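Local coordinates for solute-binding protein Csal_2479 (Chromohalobacter salexigens, PDB 4P1L), which binds D-glucuronate in vitro and is probably the extracytoplasmic, substrate-capturing component of a TRAP transport system that moves solutes into the cytoplasm, at residues V166-N171 against G183-M188; D172-M177 against E228-P233; E192-L197 against Y218-Y223. One frame throughout, in Å; residues are numbered along the deposited sequence.

Interaction 1. Residues V166-N171 against G183-M188. With BDP (beta-D-glucopyranuronic acid), chain C.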
loop_
_atom_site.group_PDB
_atom_site.type_symbol
_atom_site.label_atom_id
_atom_site.label_comp_id
_atom_site.label_asym_id
_atom_site.label_seq_id
_atom_site.Cartn_x
_atom_site.Cartn_y
_atom_site.Cartn_z
ATOM N N VAL A 166 15.276 -10.576 2.056
ATOM C CA VAL A 166 14.146 -9.738 2.431
ATOM C C VAL A 166 12.922 -10.046 1.578
ATOM O O VAL A 166 12.973 -10.034 0.329
ATOM C CB VAL A 166 14.476 -8.233 2.273
ATOM C CG1 VAL A 166 13.355 -7.356 2.875
ATOM C CG2 VAL A 166 15.841 -7.878 2.891
ATOM N N ARG A 167 11.821 -10.344 2.258
ATOM C CA ARG A 167 10.539 -10.513 1.590
ATOM C C ARG A 167 10.045 -9.179 1.062
ATOM O O ARG A 167 10.179 -8.147 1.724
ATOM C CB ARG A 167 9.488 -11.085 2.539
ATOM C CG ARG A 167 8.130 -11.217 1.926
ATOM C CD ARG A 167 7.258 -9.993 2.190
ATOM N NE ARG A 167 5.922 -10.111 1.601
ATOM C CZ ARG A 167 4.978 -9.191 1.727
ATOM N NH1 ARG A 167 5.225 -8.063 2.407
ATOM N NH2 ARG A 167 3.795 -9.371 1.158
ATOM N N VAL A 168 9.484 -9.222 -0.139
ATOM C CA VAL A 168 8.808 -8.083 -0.740
ATOM C C VAL A 168 7.464 -8.534 -1.286
ATOM O O VAL A 168 7.182 -9.735 -1.376
ATOM C CB VAL A 168 9.649 -7.443 -1.871
ATOM C CG1 VAL A 168 10.883 -6.801 -1.306
ATOM C CG2 VAL A 168 9.996 -8.456 -2.956
HETATM N N MSE A 169 6.618 -7.567 -1.619
HETATM C CA MSE A 169 5.376 -7.848 -2.307
HETATM C C MSE A 169 5.722 -8.232 -3.747
HETATM O O MSE A 169 6.881 -8.091 -4.175
HETATM C CB MSE A 169 4.479 -6.610 -2.277
HETATM C CG MSE A 169 3.993 -6.266 -0.881
HETATM SE SE MSE A 169 2.645 -4.845 -0.846
HETATM C CE MSE A 169 3.783 -3.382 -1.394
ATOM N N ASN A 170 4.725 -8.685 -4.495
ATOM C CA ASN A 170 4.994 -9.215 -5.837
ATOM C C ASN A 170 4.942 -8.128 -6.898
ATOM O O ASN A 170 3.958 -7.982 -7.620
ATOM C CB ASN A 170 4.070 -10.394 -6.207
ATOM C CG ASN A 170 4.601 -11.195 -7.411
ATOM O OD1 ASN A 170 5.816 -11.222 -7.676
ATOM N ND2 ASN A 170 3.688 -11.834 -8.153
ATOM N N ASN A 171 6.014 -7.339 -6.936
ATOM C CA ASN A 171 6.262 -6.369 -7.974
ATOM C C ASN A 171 7.779 -6.407 -8.203
ATOM O O ASN A 171 8.569 -6.277 -7.270
ATOM C CB ASN A 171 5.798 -4.996 -7.531
ATOM C CG ASN A 171 5.902 -3.960 -8.623
ATOM O OD1 ASN A 171 6.837 -3.953 -9.428
ATOM N ND2 ASN A 171 4.922 -3.070 -8.661
ATOM N N GLY A 183 21.043 -6.353 -0.948
ATOM C CA GLY A 183 20.579 -7.623 -0.416
ATOM C C GLY A 183 20.001 -8.529 -1.486
ATOM O O GLY A 183 20.313 -8.396 -2.670
ATOM N N ASN A 184 19.180 -9.483 -1.074
ATOM C CA ASN A 184 18.460 -10.283 -2.050
ATOM C C ASN A 184 17.021 -10.380 -1.579
ATOM O O ASN A 184 16.734 -10.212 -0.395
ATOM C CB ASN A 184 19.128 -11.646 -2.279
ATOM C CG ASN A 184 19.039 -12.562 -1.089
ATOM O OD1 ASN A 184 18.105 -13.361 -0.968
ATOM N ND2 ASN A 184 20.027 -12.485 -0.215
ATOM N N ALA A 185 16.112 -10.576 -2.517
ATOM C CA ALA A 185 14.701 -10.425 -2.229
ATOM C C ALA A 185 13.899 -11.660 -2.621
ATOM O O ALA A 185 14.319 -12.473 -3.449
ATOM C CB ALA A 185 14.155 -9.206 -2.961
ATOM N N THR A 186 12.716 -11.792 -2.045
ATOM C CA THR A 186 11.848 -12.874 -2.431
ATOM C C THR A 186 10.399 -12.434 -2.255
ATOM O O THR A 186 10.015 -11.963 -1.188
ATOM C CB THR A 186 12.143 -14.149 -1.621
ATOM O OG1 THR A 186 11.281 -15.210 -2.067
ATOM C CG2 THR A 186 11.918 -13.921 -0.172
ATOM N N PRO A 187 9.609 -12.542 -3.324
ATOM C CA PRO A 187 8.202 -12.141 -3.306
ATOM C C PRO A 187 7.391 -13.172 -2.554
ATOM O O PRO A 187 7.627 -14.369 -2.726
ATOM C CB PRO A 187 7.843 -12.098 -4.804
ATOM C CG PRO A 187 8.746 -13.093 -5.427
ATOM C CD PRO A 187 10.031 -13.012 -4.663
HETATM N N MSE A 188 6.445 -12.725 -1.733
HETATM C CA MSE A 188 5.668 -13.644 -0.898
HETATM C C MSE A 188 4.370 -12.984 -0.419
HETATM O O MSE A 188 4.352 -11.785 -0.132
HETATM C CB MSE A 188 6.530 -14.046 0.303
HETATM C CG MSE A 188 5.933 -15.058 1.208
HETATM SE SE MSE A 188 7.118 -15.373 2.775
HETATM C CE MSE A 188 8.785 -15.598 1.869
HETATM C C1 BDP C . 0.571 -3.321 3.845
HETATM C C2 BDP C . -0.566 -3.049 2.871
HETATM C C3 BDP C . -1.234 -4.327 2.535
HETATM C C4 BDP C . -0.206 -5.228 1.927
HETATM C C5 BDP C . 0.976 -5.456 2.906
HETATM C C6 BDP C . 2.077 -6.335 2.316
HETATM O O2 BDP C . -1.470 -2.188 3.543
HETATM O O3 BDP C . -2.252 -4.006 1.449
HETATM O O4 BDP C . -0.794 -6.494 1.579
HETATM O O5 BDP C . 1.522 -4.222 3.255
HETATM O O6A BDP C . 3.270 -6.069 2.672
HETATM O O1 BDP C . 1.234 -2.138 4.128
HETATM O O6B BDP C . 1.772 -7.307 1.593
HETATM O O HOH W 1 2.903 -10.286 -2.486
#
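R167 and M188 meet where two parallel strands of a beta-alpha-beta unit, 165-168 and 184-187, linked through helix 172-181, pair with each other. The parallel register pairs V166 with A185, R167 with T186 and V168 with P187. V166 N donates to N184 O at 2.9 Å, and V168 O receives M188 N at 3.1 Å. The R167 side chain starts with CB 3.9 Å from T186 O. R167 CG, anti to the backbone N (chi1 177°), rests 3.6 Å from M188 CB; a bend at chi2 then turns the otherwise extended chain toward the sugar. R167 NE and NH2 grip M188 O side-on, at 2.9 and 2.8 Å, and this oxygen lies only 4° out of the guanidinium plane, so the pair of bonds fixes the rotation of the group. M169 N covers one face of the guanidinium, over its centre. The other edge is used by beta-D-glucuronate: NH1 and NH2 each take one carboxylate oxygen, an arrangement in which charge attraction would probably add to the two hydrogen bonds. The selenomethionine M169 packs against the carboxylate by van der Waals contact of CG and SE. The bond from R167 NH1 to the ligand's O6A is 2.8 Å and almost straight, at 178°.

Interaction 2. Residues D172-M177 against E228-P233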
loop_
_atom_site.group_PDB
_atom_site.type_symbol
_atom_site.label_atom_id
_atom_site.label_comp_id
_atom_site.label_asym_id
_atom_site.label_seq_id
_atom_site.Cartn_x
_atom_site.Cartn_y
_atom_site.Cartn_z
ATOM N N ASP A 172 8.180 -6.637 -9.447
ATOM C CA ASP A 172 9.595 -6.809 -9.773
ATOM C C ASP A 172 10.419 -5.592 -9.332
ATOM O O ASP A 172 11.608 -5.718 -9.043
ATOM C CB ASP A 172 9.796 -6.991 -11.288
ATOM C CG ASP A 172 9.298 -8.332 -11.807
ATOM O OD1 ASP A 172 8.923 -9.195 -10.988
ATOM O OD2 ASP A 172 9.310 -8.516 -13.043
ATOM N N LEU A 173 9.798 -4.418 -9.303
ATOM C CA LEU A 173 10.501 -3.213 -8.879
ATOM C C LEU A 173 11.086 -3.355 -7.479
ATOM O O LEU A 173 12.162 -2.799 -7.198
ATOM C CB LEU A 173 9.600 -1.970 -8.903
ATOM C CG LEU A 173 9.352 -1.358 -10.276
ATOM C CD1 LEU A 173 8.342 -0.220 -10.223
ATOM C CD2 LEU A 173 10.660 -0.846 -10.877
ATOM N N TYR A 174 10.377 -4.070 -6.612
ATOM C CA TYR A 174 10.831 -4.287 -5.221
ATOM C C TYR A 174 12.043 -5.211 -5.135
ATOM O O TYR A 174 12.873 -5.058 -4.266
ATOM C CB TYR A 174 9.704 -4.838 -4.333
ATOM C CG TYR A 174 8.437 -4.013 -4.371
ATOM C CD1 TYR A 174 8.488 -2.639 -4.563
ATOM C CD2 TYR A 174 7.192 -4.617 -4.245
ATOM C CE1 TYR A 174 7.319 -1.870 -4.610
ATOM C CE2 TYR A 174 6.026 -3.878 -4.308
ATOM C CZ TYR A 174 6.083 -2.511 -4.496
ATOM O OH TYR A 174 4.915 -1.771 -4.532
ATOM N N VAL A 175 12.120 -6.207 -6.011
ATOM C CA VAL A 175 13.327 -7.037 -6.066
ATOM C C VAL A 175 14.507 -6.188 -6.557
ATOM O O VAL A 175 15.616 -6.240 -6.003
ATOM C CB VAL A 175 13.097 -8.260 -6.962
ATOM C CG1 VAL A 175 14.390 -9.092 -7.115
ATOM C CG2 VAL A 175 11.958 -9.092 -6.422
ATOM N N GLN A 176 14.271 -5.389 -7.597
ATOM C CA GLN A 176 15.299 -4.498 -8.080
ATOM C C GLN A 176 15.727 -3.559 -6.955
ATOM O O GLN A 176 16.928 -3.306 -6.766
ATOM C CB GLN A 176 14.824 -3.731 -9.319
ATOM C CG GLN A 176 15.935 -3.295 -10.213
ATOM C CD GLN A 176 15.437 -2.542 -11.429
ATOM O OE1 GLN A 176 14.228 -2.282 -11.570
ATOM N NE2 GLN A 176 16.370 -2.150 -12.298
HETATM N N MSE A 177 14.760 -3.050 -6.208
HETATM C CA MSE A 177 15.056 -2.151 -5.082
HETATM C C MSE A 177 15.992 -2.789 -4.038
HETATM O O MSE A 177 17.039 -2.216 -3.706
HETATM C CB MSE A 177 13.756 -1.716 -4.405
HETATM C CG MSE A 177 13.947 -0.879 -3.161
HETATM SE SE MSE A 177 12.255 -0.498 -2.279
HETATM C CE MSE A 177 12.088 -2.250 -1.377
ATOM N N GLU A 228 12.312 4.155 4.996
ATOM C CA GLU A 228 11.181 4.930 4.497
ATOM C C GLU A 228 11.237 5.014 2.965
ATOM O O GLU A 228 11.064 6.079 2.359
ATOM C CB GLU A 228 11.127 6.307 5.190
ATOM C CG GLU A 228 10.990 6.145 6.693
ATOM C CD GLU A 228 10.955 7.430 7.486
ATOM O OE1 GLU A 228 10.224 7.494 8.495
ATOM O OE2 GLU A 228 11.679 8.357 7.136
ATOM N N HIS A 229 11.457 3.841 2.367
ATOM C CA HIS A 229 11.808 3.698 0.956
ATOM C C HIS A 229 10.637 3.679 -0.031
ATOM O O HIS A 229 10.856 3.901 -1.224
ATOM C CB HIS A 229 12.666 2.441 0.777
ATOM C CG HIS A 229 12.076 1.204 1.379
ATOM N ND1 HIS A 229 12.592 0.599 2.504
ATOM C CD2 HIS A 229 11.009 0.459 1.006
ATOM C CE1 HIS A 229 11.854 -0.453 2.811
ATOM N NE2 HIS A 229 10.893 -0.563 1.909
ATOM N N LEU A 230 9.418 3.440 0.474
ATOM C CA LEU A 230 8.188 3.405 -0.328
ATOM C C LEU A 230 7.082 4.090 0.444
ATOM O O LEU A 230 6.942 3.900 1.648
ATOM C CB LEU A 230 7.749 1.973 -0.656
ATOM C CG LEU A 230 8.588 1.208 -1.661
ATOM C CD1 LEU A 230 8.325 -0.278 -1.521
ATOM C CD2 LEU A 230 8.347 1.711 -3.086
ATOM N N ILE A 231 6.321 4.915 -0.265
ATOM C CA ILE A 231 5.154 5.557 0.268
ATOM C C ILE A 231 4.056 5.237 -0.756
ATOM O O ILE A 231 3.952 5.862 -1.826
ATOM C CB ILE A 231 5.385 7.064 0.433
ATOM C CG1 ILE A 231 6.363 7.297 1.591
ATOM C CG2 ILE A 231 4.089 7.762 0.682
ATOM C CD1 ILE A 231 6.979 8.689 1.604
ATOM N N LEU A 232 3.280 4.205 -0.442
ATOM C CA LEU A 232 2.339 3.641 -1.386
ATOM C C LEU A 232 0.919 4.114 -1.049
ATOM O O LEU A 232 0.411 3.889 0.067
ATOM C CB LEU A 232 2.429 2.121 -1.360
ATOM C CG LEU A 232 3.679 1.551 -2.078
ATOM C CD1 LEU A 232 3.887 0.078 -1.730
ATOM C CD2 LEU A 232 3.519 1.738 -3.593
ATOM N N PRO A 233 0.248 4.780 -2.010
ATOM C CA PRO A 233 -1.175 4.996 -1.797
ATOM C C PRO A 233 -1.926 3.673 -1.815
ATOM O O PRO A 233 -1.415 2.690 -2.365
ATOM C CB PRO A 233 -1.598 5.854 -3.018
ATOM C CG PRO A 233 -0.351 6.450 -3.522
ATOM C CD PRO A 233 0.699 5.360 -3.288
#
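The hydroxyl of Y174, hydrogen-bonded to S103 OG, comes up against L232, whose CD1 lies 3.5 Å from Y174 OH; the side chains approach from opposite directions. No hydrogen bond joins 172-177 to 228-233, and all five touching residues are buried, evidence of an apolar interface between helix 172-181 and the weakly bonded strand about 228-230 with the residues after it. At its centre, L230 CD1 lies 3.6 Å from Y174 CE1, obliquely to the phenol ring, and meets the selenium of M177, present as selenomethionine, tip to tip at 4.0 Å. M177 leaves the helix with CG anti to the backbone N (chi1 175°), which carries SE to H229; the bend at chi3 turns CE toward H229 CD2 and NE2. This Met-aromatic contact puts M177 SE 3.6 Å from H229 CD2 and 43° off the ring normal, the side chains crossing at about a right angle. The imidazole is held by T227 OG1 at ND1 and E206 OE1 at NE2, which should fix its rotation. Strand 146-150 adjoins through R146, a glucuronate-binding residue touched by H229, L230 and L232, while helix 301-310 packs on L173 and Q176 and helix 111-118 on I231 and P233.

Interaction 3. Residues E192-L197 against Y218-Y223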
loop_
_atom_site.group_PDB
_atom_site.type_symbol
_atom_site.label_atom_id
_atom_site.label_comp_id
_atom_site.label_asym_id
_atom_site.label_seq_id
_atom_site.Cartn_x
_atom_site.Cartn_y
_atom_site.Cartn_z
ATOM N N GLU A 192 2.000 -15.081 4.847
ATOM C CA GLU A 192 3.017 -16.096 5.058
ATOM C C GLU A 192 4.297 -15.569 5.697
ATOM O O GLU A 192 5.201 -16.346 6.054
ATOM C CB GLU A 192 3.349 -16.744 3.725
ATOM C CG GLU A 192 2.225 -17.592 3.189
ATOM C CD GLU A 192 2.499 -18.113 1.805
ATOM O OE1 GLU A 192 3.672 -18.053 1.367
ATOM O OE2 GLU A 192 1.532 -18.588 1.164
ATOM N N VAL A 193 4.377 -14.255 5.855
ATOM C CA VAL A 193 5.658 -13.641 6.218
ATOM C C VAL A 193 6.059 -13.990 7.642
ATOM O O VAL A 193 7.233 -14.263 7.903
ATOM C CB VAL A 193 5.644 -12.123 6.026
ATOM C CG1 VAL A 193 6.942 -11.483 6.548
ATOM C CG2 VAL A 193 5.438 -11.796 4.569
ATOM N N TYR A 194 5.077 -14.008 8.547
ATOM C CA TYR A 194 5.357 -14.248 9.964
ATOM C C TYR A 194 6.068 -15.568 10.184
ATOM O O TYR A 194 7.133 -15.616 10.806
ATOM C CB TYR A 194 4.068 -14.246 10.776
ATOM C CG TYR A 194 4.299 -14.565 12.237
ATOM C CD1 TYR A 194 4.801 -13.596 13.108
ATOM C CD2 TYR A 194 4.027 -15.823 12.744
ATOM C CE1 TYR A 194 5.013 -13.878 14.457
ATOM C CE2 TYR A 194 4.239 -16.114 14.089
ATOM C CZ TYR A 194 4.728 -15.141 14.934
ATOM O OH TYR A 194 4.923 -15.420 16.260
ATOM N N GLN A 195 5.466 -16.646 9.682
ATOM C CA GLN A 195 6.034 -17.984 9.852
ATOM C C GLN A 195 7.370 -18.066 9.136
ATOM O O GLN A 195 8.273 -18.756 9.597
ATOM C CB GLN A 195 5.093 -19.075 9.324
ATOM C CG GLN A 195 3.833 -19.313 10.167
ATOM C CD GLN A 195 4.118 -19.668 11.631
ATOM O OE1 GLN A 195 5.122 -20.307 11.950
ATOM N NE2 GLN A 195 3.225 -19.233 12.528
ATOM N N SER A 196 7.496 -17.372 8.000
ATOM C CA SER A 196 8.732 -17.428 7.235
ATOM C C SER A 196 9.905 -16.788 8.004
ATOM O O SER A 196 11.038 -17.286 7.976
ATOM C CB SER A 196 8.528 -16.790 5.863
ATOM O OG SER A 196 9.641 -17.029 5.029
ATOM N N LEU A 197 9.638 -15.680 8.686
ATOM C CA LEU A 197 10.603 -15.111 9.627
ATOM C C LEU A 197 10.909 -16.071 10.780
ATOM O O LEU A 197 12.066 -16.264 11.153
ATOM C CB LEU A 197 10.068 -13.801 10.207
ATOM C CG LEU A 197 10.022 -12.604 9.255
ATOM C CD1 LEU A 197 9.178 -11.516 9.873
ATOM C CD2 LEU A 197 11.415 -12.061 8.916
ATOM N N TYR A 218 7.146 -8.015 14.287
ATOM C CA TYR A 218 8.051 -7.411 15.261
ATOM C C TYR A 218 8.490 -8.396 16.344
ATOM O O TYR A 218 9.511 -8.191 16.981
ATOM C CB TYR A 218 7.372 -6.216 15.914
ATOM C CG TYR A 218 6.331 -6.568 16.956
ATOM C CD1 TYR A 218 5.035 -6.874 16.597
ATOM C CD2 TYR A 218 6.645 -6.542 18.317
ATOM C CE1 TYR A 218 4.074 -7.179 17.548
ATOM C CE2 TYR A 218 5.689 -6.845 19.273
ATOM C CZ TYR A 218 4.411 -7.152 18.883
ATOM O OH TYR A 218 3.460 -7.452 19.818
ATOM N N GLU A 219 7.725 -9.458 16.547
ATOM C CA GLU A 219 8.078 -10.456 17.543
ATOM C C GLU A 219 9.269 -11.297 17.115
ATOM O O GLU A 219 9.888 -11.948 17.952
ATOM C CB GLU A 219 6.896 -11.386 17.816
ATOM C CG GLU A 219 5.675 -10.705 18.401
ATOM C CD GLU A 219 4.458 -11.607 18.360
ATOM O OE1 GLU A 219 4.640 -12.828 18.161
ATOM O OE2 GLU A 219 3.328 -11.096 18.499
ATOM N N VAL A 220 9.569 -11.330 15.816
ATOM C CA VAL A 220 10.653 -12.176 15.330
ATOM C C VAL A 220 11.787 -11.341 14.734
ATOM O O VAL A 220 12.967 -11.635 14.928
ATOM C CB VAL A 220 10.146 -13.210 14.309
ATOM C CG1 VAL A 220 11.324 -14.001 13.718
ATOM C CG2 VAL A 220 9.134 -14.143 14.966
ATOM N N ALA A 221 11.427 -10.251 14.079
ATOM C CA ALA A 221 12.429 -9.361 13.486
ATOM C C ALA A 221 12.470 -8.075 14.315
ATOM O O ALA A 221 11.671 -7.162 14.099
ATOM C CB ALA A 221 12.093 -9.090 12.051
ATOM N N ASN A 222 13.430 -8.048 15.251
ATOM C CA ASN A 222 13.541 -7.053 16.319
ATOM C C ASN A 222 14.189 -5.723 15.915
ATOM O O ASN A 222 14.154 -4.774 16.694
ATOM C CB ASN A 222 14.344 -7.660 17.492
ATOM C CG ASN A 222 14.008 -7.017 18.854
ATOM O OD1 ASN A 222 12.849 -6.972 19.263
ATOM N ND2 ASN A 222 15.023 -6.532 19.553
ATOM N N TYR A 223 14.777 -5.655 14.717
ATOM C CA TYR A 223 15.475 -4.457 14.252
ATOM C C TYR A 223 14.627 -3.815 13.185
ATOM O O TYR A 223 14.318 -4.444 12.185
ATOM C CB TYR A 223 16.827 -4.800 13.642
ATOM C CG TYR A 223 17.752 -5.474 14.636
ATOM C CD1 TYR A 223 18.500 -4.729 15.537
ATOM C CD2 TYR A 223 17.827 -6.856 14.702
ATOM C CE1 TYR A 223 19.331 -5.353 16.453
ATOM C CE2 TYR A 223 18.651 -7.491 15.633
ATOM C CZ TYR A 223 19.393 -6.731 16.504
ATOM O OH TYR A 223 20.220 -7.344 17.425
#
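Y194 donates through OH to E219 OE1, a rather long bond at 3.2 Å. The acceptor is met nearly along its carboxylate C-O direction, and the ring and carboxylate planes stand 84° apart. Beside this polar pair, V220 fills the angle between Y194 and L197. V220 CG2 reaches Y194 CE1 at 4.2 Å, crossing the tyrosine at about a right angle. V220 CG1, anti to the backbone N (chi1 175°), lies 3.7 Å from L197 CB and also touches L197 O. Deeper in, L197 CD2 makes a looser contact of 4.4 Å with A221 CB. Y194 and L197 stand three positions apart on helix 193-198, which puts both on the flank facing the loop; the bond from L197 N to V193 O, 2.9 Å, belongs to that helical turn. In this two-lobed TRAP solute-binding fold the contact thus joins a short helix to the loop between helix 209-214 and strand 223-230. The next shell positions the loop: A221 O is hydrogen-bonded to Y212 OH, the A221 side chain rests on Y149 of strand 146-150, and Y218 packs on K279 and I280 of the long helix 248-282. On the helix side, V193 lies against H217, and S196 touches M188.

In the fold
Interactions 1 and 2 have centres 10 Å apart and share helix 172-181, which links the strands of interaction 1; M169 CE touches L232 CD1 at 3.5 Å. Interaction 3 lies 14 Å from interaction 1 between centres, meeting it at R167 NE and V193 CG2, 3.4 Å apart, but does not touch interaction 2, its nearest atoms being about 10 Å away. Along the chain, interactions 1 and 2 interleave, and both segments of interaction 3 come between 172-177 and 228-233. Strand 223-230 begins at the last residue of 218-223 and runs into 228-233, connecting interactions 3 and 2. Interaction 1 alone holds pocket residues, R167 and M169; its ligand-binding strand packs against helices 172-181 and 193-198.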